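Local coordinates for protein urocanate hydratase (Paenibacillus sp. Soil724D2, PDB 7NED) that probably catalyses the hydration of thiourocanate in bacterial ergothioneine breakdown, with NAD+ as cofactor, at residues Leu343-Val354 / Pro397-Arg408. Numbering follows the deposited sequence.
With URO ((2E)-3-(1H-imidazol-4-yl)acrylic acid), chain B.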
loop_
_atom_site.group_PDB
_atom_site.type_symbol
_atom_site.label_atom_id
_atom_site.label_comp_id
_atom_site.label_asym_id
_atom_site.label_seq_id
_atom_site.Cartn_x
_atom_site.Cartn_y
_atom_site.Cartn_z
ATOM N N LEU A 343 -3.284 6.830 -24.220
ATOM C CA LEU A 343 -4.191 7.655 -23.434
ATOM C C LEU A 343 -3.711 7.763 -21.984
ATOM O O LEU A 343 -3.632 8.857 -21.407
ATOM C CB LEU A 343 -5.584 7.037 -23.490
ATOM C CG LEU A 343 -6.212 6.968 -24.904
ATOM C CD1 LEU A 343 -7.540 6.269 -24.853
ATOM C CD2 LEU A 343 -6.364 8.387 -25.453
ATOM N N PHE A 344 -3.417 6.623 -21.364
ATOM C CA PHE A 344 -2.938 6.643 -19.991
ATOM C C PHE A 344 -1.718 7.545 -19.841
ATOM O O PHE A 344 -1.550 8.202 -18.806
ATOM C CB PHE A 344 -2.598 5.217 -19.532
ATOM C CG PHE A 344 -3.777 4.268 -19.560
ATOM C CD1 PHE A 344 -5.054 4.715 -19.270
ATOM C CD2 PHE A 344 -3.598 2.925 -19.854
ATOM C CE1 PHE A 344 -6.136 3.835 -19.270
ATOM C CE2 PHE A 344 -4.676 2.040 -19.847
ATOM C CZ PHE A 344 -5.950 2.515 -19.575
ATOM N N ALA A 345 -0.875 7.614 -20.872
ATOM C CA ALA A 345 0.348 8.394 -20.791
ATOM C C ALA A 345 0.071 9.885 -20.658
ATOM O O ALA A 345 0.939 10.623 -20.169
ATOM C CB ALA A 345 1.224 8.108 -22.005
ATOM N N ARG A 346 -1.127 10.335 -21.008
ATOM C CA ARG A 346 -1.545 11.711 -20.764
ATOM C C ARG A 346 -2.571 11.792 -19.659
ATOM O O ARG A 346 -3.227 12.835 -19.497
ATOM C CB ARG A 346 -2.105 12.349 -22.048
ATOM C CG ARG A 346 -1.135 12.409 -23.212
ATOM C CD ARG A 346 -1.661 13.292 -24.382
ATOM N NE ARG A 346 -0.697 13.269 -25.495
ATOM C CZ ARG A 346 0.207 14.217 -25.748
ATOM N NH1 ARG A 346 0.265 15.316 -25.008
ATOM N NH2 ARG A 346 1.047 14.072 -26.767
ATOM N N ALA A 347 -2.745 10.700 -18.913
ATOM C CA ALA A 347 -3.733 10.606 -17.838
ATOM C C ALA A 347 -5.144 10.830 -18.367
ATOM O O ALA A 347 -6.023 11.279 -17.632
ATOM C CB ALA A 347 -3.426 11.581 -16.689
ATOM N N ILE A 348 -5.372 10.529 -19.646
ATOM C CA ILE A 348 -6.750 10.395 -20.119
ATOM C C ILE A 348 -7.294 9.072 -19.597
ATOM O O ILE A 348 -6.676 8.011 -19.776
ATOM C CB ILE A 348 -6.804 10.472 -21.650
ATOM C CG1 ILE A 348 -6.169 11.783 -22.130
ATOM C CG2 ILE A 348 -8.277 10.368 -22.139
ATOM C CD1 ILE A 348 -5.694 11.781 -23.589
ATOM N N GLY A 349 -8.428 9.117 -18.910
ATOM C CA GLY A 349 -8.882 7.915 -18.257
ATOM C C GLY A 349 -10.349 7.914 -17.922
ATOM O O GLY A 349 -11.064 8.869 -18.218
ATOM N N PRO A 350 -10.819 6.833 -17.272
ATOM C CA PRO A 350 -12.271 6.556 -17.149
ATOM C C PRO A 350 -12.995 7.388 -16.099
ATOM O O PRO A 350 -13.604 6.875 -15.157
ATOM C CB PRO A 350 -12.292 5.052 -16.836
ATOM C CG PRO A 350 -10.920 4.760 -16.234
ATOM C CD PRO A 350 -10.009 5.622 -17.043
ATOM N N PHE A 351 -13.024 8.696 -16.333
ATOM C CA PHE A 351 -13.681 9.623 -15.423
ATOM C C PHE A 351 -15.197 9.471 -15.546
ATOM O O PHE A 351 -15.711 9.160 -16.617
ATOM C CB PHE A 351 -13.143 11.028 -15.739
ATOM C CG PHE A 351 -13.614 12.101 -14.820
ATOM C CD1 PHE A 351 -13.120 12.074 -13.493
ATOM C CD2 PHE A 351 -14.035 13.315 -15.313
ATOM C CE1 PHE A 351 -13.400 13.075 -12.590
ATOM C CE2 PHE A 351 -14.266 14.374 -14.429
ATOM C CZ PHE A 351 -13.936 14.260 -13.052
ATOM N N ARG A 352 -15.908 9.595 -14.437
ATOM C CA ARG A 352 -17.345 9.322 -14.446
ATOM C C ARG A 352 -18.014 10.218 -13.417
ATOM O O ARG A 352 -17.369 10.737 -12.508
ATOM C CB ARG A 352 -17.615 7.840 -14.147
ATOM C CG ARG A 352 -17.006 7.434 -12.768
ATOM C CD ARG A 352 -17.000 5.929 -12.517
ATOM N NE ARG A 352 -16.263 5.150 -13.526
ATOM C CZ ARG A 352 -16.126 3.826 -13.474
ATOM N NH1 ARG A 352 -16.633 3.140 -12.447
ATOM N NH2 ARG A 352 -15.511 3.174 -14.455
ATOM N N TRP A 353 -19.325 10.385 -13.545
ATOM C CA TRP A 353 -20.042 11.205 -12.585
ATOM C C TRP A 353 -21.451 10.666 -12.430
ATOM O O TRP A 353 -21.961 9.973 -13.300
ATOM C CB TRP A 353 -20.049 12.681 -13.002
ATOM C CG TRP A 353 -20.365 12.918 -14.440
ATOM C CD1 TRP A 353 -21.574 13.290 -14.956
ATOM C CD2 TRP A 353 -19.454 12.863 -15.548
ATOM N NE1 TRP A 353 -21.466 13.474 -16.303
ATOM C CE2 TRP A 353 -20.187 13.194 -16.699
ATOM C CE3 TRP A 353 -18.087 12.549 -15.674
ATOM C CZ2 TRP A 353 -19.623 13.218 -17.970
ATOM C CZ3 TRP A 353 -17.512 12.576 -16.950
ATOM C CH2 TRP A 353 -18.279 12.913 -18.079
ATOM N N VAL A 354 -22.051 10.941 -11.281
ATOM C CA VAL A 354 -23.348 10.378 -10.925
ATOM C C VAL A 354 -24.274 11.494 -10.478
ATOM O O VAL A 354 -23.895 12.311 -9.635
ATOM C CB VAL A 354 -23.204 9.327 -9.817
ATOM C CG1 VAL A 354 -24.587 8.809 -9.341
ATOM C CG2 VAL A 354 -22.342 8.163 -10.334
ATOM N N PRO A 397 -28.809 7.836 -12.523
ATOM C CA PRO A 397 -28.257 8.312 -13.802
ATOM C C PRO A 397 -26.786 8.653 -13.644
ATOM O O PRO A 397 -26.398 9.305 -12.674
ATOM C CB PRO A 397 -29.096 9.556 -14.112
ATOM C CG PRO A 397 -30.421 9.293 -13.367
ATOM C CD PRO A 397 -30.008 8.599 -12.105
ATOM N N ALA A 398 -25.967 8.214 -14.604
ATOM C CA ALA A 398 -24.523 8.420 -14.528
ATOM C C ALA A 398 -23.968 8.509 -15.945
ATOM O O ALA A 398 -24.620 8.104 -16.912
ATOM C CB ALA A 398 -23.841 7.282 -13.753
ATOM N N ARG A 399 -22.720 8.973 -16.050
ATOM C CA ARG A 399 -22.071 9.102 -17.342
ATOM C C ARG A 399 -20.603 8.740 -17.211
ATOM O O ARG A 399 -19.961 9.102 -16.215
ATOM C CB ARG A 399 -22.220 10.533 -17.899
ATOM C CG ARG A 399 -21.541 10.780 -19.262
ATOM C CD ARG A 399 -22.197 9.973 -20.421
ATOM N NE ARG A 399 -23.538 10.443 -20.756
ATOM C CZ ARG A 399 -24.626 9.681 -20.830
ATOM N NH1 ARG A 399 -24.587 8.367 -20.575
ATOM N NH2 ARG A 399 -25.780 10.262 -21.101
ATOM N N ILE A 400 -20.099 7.986 -18.206
ATOM C CA ILE A 400 -18.670 7.731 -18.380
ATOM C C ILE A 400 -18.144 8.699 -19.428
ATOM O O ILE A 400 -18.808 8.957 -20.454
ATOM C CB ILE A 400 -18.391 6.272 -18.785
ATOM C CG1 ILE A 400 -16.875 5.999 -18.836
ATOM C CG2 ILE A 400 -19.019 5.962 -20.101
ATOM C CD1 ILE A 400 -16.222 6.002 -17.361
ATOM N N GLY A 401 -16.954 9.261 -19.181
ATOM C CA GLY A 401 -16.418 10.157 -20.192
ATOM C C GLY A 401 -14.929 10.324 -19.990
ATOM O O GLY A 401 -14.500 10.908 -18.992
ATOM N N TRP A 402 -14.128 9.769 -20.893
ATOM C CA TRP A 402 -12.682 9.761 -20.699
ATOM C C TRP A 402 -12.135 11.151 -20.954
ATOM O O TRP A 402 -12.299 11.711 -22.047
ATOM C CB TRP A 402 -12.014 8.745 -21.626
ATOM C CG TRP A 402 -12.167 7.351 -21.154
ATOM C CD1 TRP A 402 -13.318 6.750 -20.736
ATOM C CD2 TRP A 402 -11.131 6.363 -21.058
ATOM N NE1 TRP A 402 -13.062 5.443 -20.381
ATOM C CE2 TRP A 402 -11.723 5.188 -20.556
ATOM C CE3 TRP A 402 -9.759 6.364 -21.341
ATOM C CZ2 TRP A 402 -10.980 3.999 -20.312
ATOM C CZ3 TRP A 402 -9.017 5.197 -21.082
ATOM C CH2 TRP A 402 -9.636 4.030 -20.583
ATOM N N PHE A 403 -11.467 11.694 -19.940
ATOM C CA PHE A 403 -10.899 13.016 -19.975
ATOM C C PHE A 403 -9.480 12.929 -19.423
ATOM O O PHE A 403 -9.179 12.076 -18.577
ATOM C CB PHE A 403 -11.731 14.000 -19.125
ATOM C CG PHE A 403 -12.944 14.553 -19.836
ATOM C CD1 PHE A 403 -12.797 15.470 -20.855
ATOM C CD2 PHE A 403 -14.229 14.210 -19.435
ATOM C CE1 PHE A 403 -13.897 16.035 -21.505
ATOM C CE2 PHE A 403 -15.339 14.778 -20.087
ATOM C CZ PHE A 403 -15.156 15.696 -21.110
ATOM N N GLY A 404 -8.616 13.847 -19.859
ATOM C CA GLY A 404 -7.262 13.905 -19.358
ATOM C C GLY A 404 -6.989 15.076 -18.425
ATOM O O GLY A 404 -7.894 15.681 -17.827
ATOM N N HIS A 405 -5.705 15.417 -18.313
ATOM C CA HIS A 405 -5.266 16.380 -17.311
ATOM C C HIS A 405 -5.804 17.768 -17.632
ATOM O O HIS A 405 -5.646 18.268 -18.750
ATOM C CB HIS A 405 -3.736 16.410 -17.250
ATOM C CG HIS A 405 -3.204 17.362 -16.229
ATOM N ND1 HIS A 405 -3.212 17.083 -14.878
ATOM C CD2 HIS A 405 -2.688 18.607 -16.353
ATOM C CE1 HIS A 405 -2.713 18.110 -14.216
ATOM N NE2 HIS A 405 -2.375 19.044 -15.088
ATOM N N GLY A 406 -6.399 18.407 -16.638
ATOM C CA GLY A 406 -6.948 19.732 -16.783
ATOM C C GLY A 406 -8.387 19.679 -17.255
ATOM O O GLY A 406 -9.224 20.427 -16.752
ATOM N N ASP A 407 -8.695 18.788 -18.194
ATOM C CA ASP A 407 -10.084 18.627 -18.637
ATOM C C ASP A 407 -10.971 18.083 -17.520
ATOM O O ASP A 407 -12.100 18.569 -17.330
ATOM C CB ASP A 407 -10.145 17.711 -19.857
ATOM C CG ASP A 407 -9.699 18.399 -21.122
ATOM O OD1 ASP A 407 -9.502 19.629 -21.096
ATOM O OD2 ASP A 407 -9.523 17.711 -22.141
ATOM N N ARG A 408 -10.490 17.090 -16.753
ATOM C CA ARG A 408 -11.296 16.618 -15.627
ATOM C C ARG A 408 -11.636 17.779 -14.717
ATOM O O ARG A 408 -12.784 17.938 -14.281
ATOM C CB ARG A 408 -10.576 15.512 -14.828
ATOM C CG ARG A 408 -10.426 14.245 -15.595
ATOM C CD ARG A 408 -9.935 13.086 -14.753
ATOM N NE ARG A 408 -9.236 12.128 -15.609
ATOM C CZ ARG A 408 -8.689 11.013 -15.159
ATOM N NH1 ARG A 408 -8.787 10.726 -13.860
ATOM N NH2 ARG A 408 -8.021 10.207 -15.978
HETATM O OAA URO B . -15.729 0.584 -14.129
HETATM C CAI URO B . -15.797 -0.043 -12.989
HETATM O OAB URO B . -16.536 0.257 -12.138
HETATM C CAC URO B . -14.881 -1.164 -12.725
HETATM C CAD URO B . -14.014 -1.524 -13.635
HETATM C CAJ URO B . -13.222 -2.618 -13.212
HETATM C CAF URO B . -12.442 -3.434 -13.976
HETATM N NAH URO B . -11.975 -4.491 -13.240
HETATM C CAE URO B . -12.467 -4.304 -12.037
HETATM N NAG URO B . -13.228 -3.189 -11.968
HETATM O O HOH W 1 -4.150 14.907 -20.679
#
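With CG set between the backbone N and the carbonyl carbon (chi1 45°), the Trp353 side chain folds back across Arg399, whose O lies over one ring face while Arg399 CG comes within 3.4 Å of Trp353 CZ2. Phe351 takes the other course, CG anti to the backbone N (chi1 -175°), and sets one ring face against the extended aliphatic chain of Arg408: Arg408 CG lies over that face, 3.8 Å from the ring centroid. The head of Arg408 is then held by two partners. Arg408 NE reaches Phe403 O at 3.0 Å, from the face of that carbonyl opposite to the one approached by Gly349 N, and Arg408 NH2 adds a salt bridge to Asp436. Strand pieces 351-354 and 398-400 run antiparallel, their short axes at 172°, as the last two strands, within this chain, at one end of a mixed sheet that also takes in strands from the N-terminal part of the chain; Trp353 and Arg399 exchange both backbone bonds, and Gly401 N donates to Phe351 O at 2.9 Å. Further along, the Trp402 indole receives the chain over one face, Pro350 CA sitting 3.6 Å from the five-membered ring centroid. On the sheet face shared with Ile400, Arg352 presents two N-H groups to the urocanate carboxylate, Arg352 NH1 to OAB at 2.9 Å and Arg352 NH2 to OAA at 2.6 Å, with OAA at the guanidinium edge, in its plane, while Ile400 CD1 lies near Arg352 NE.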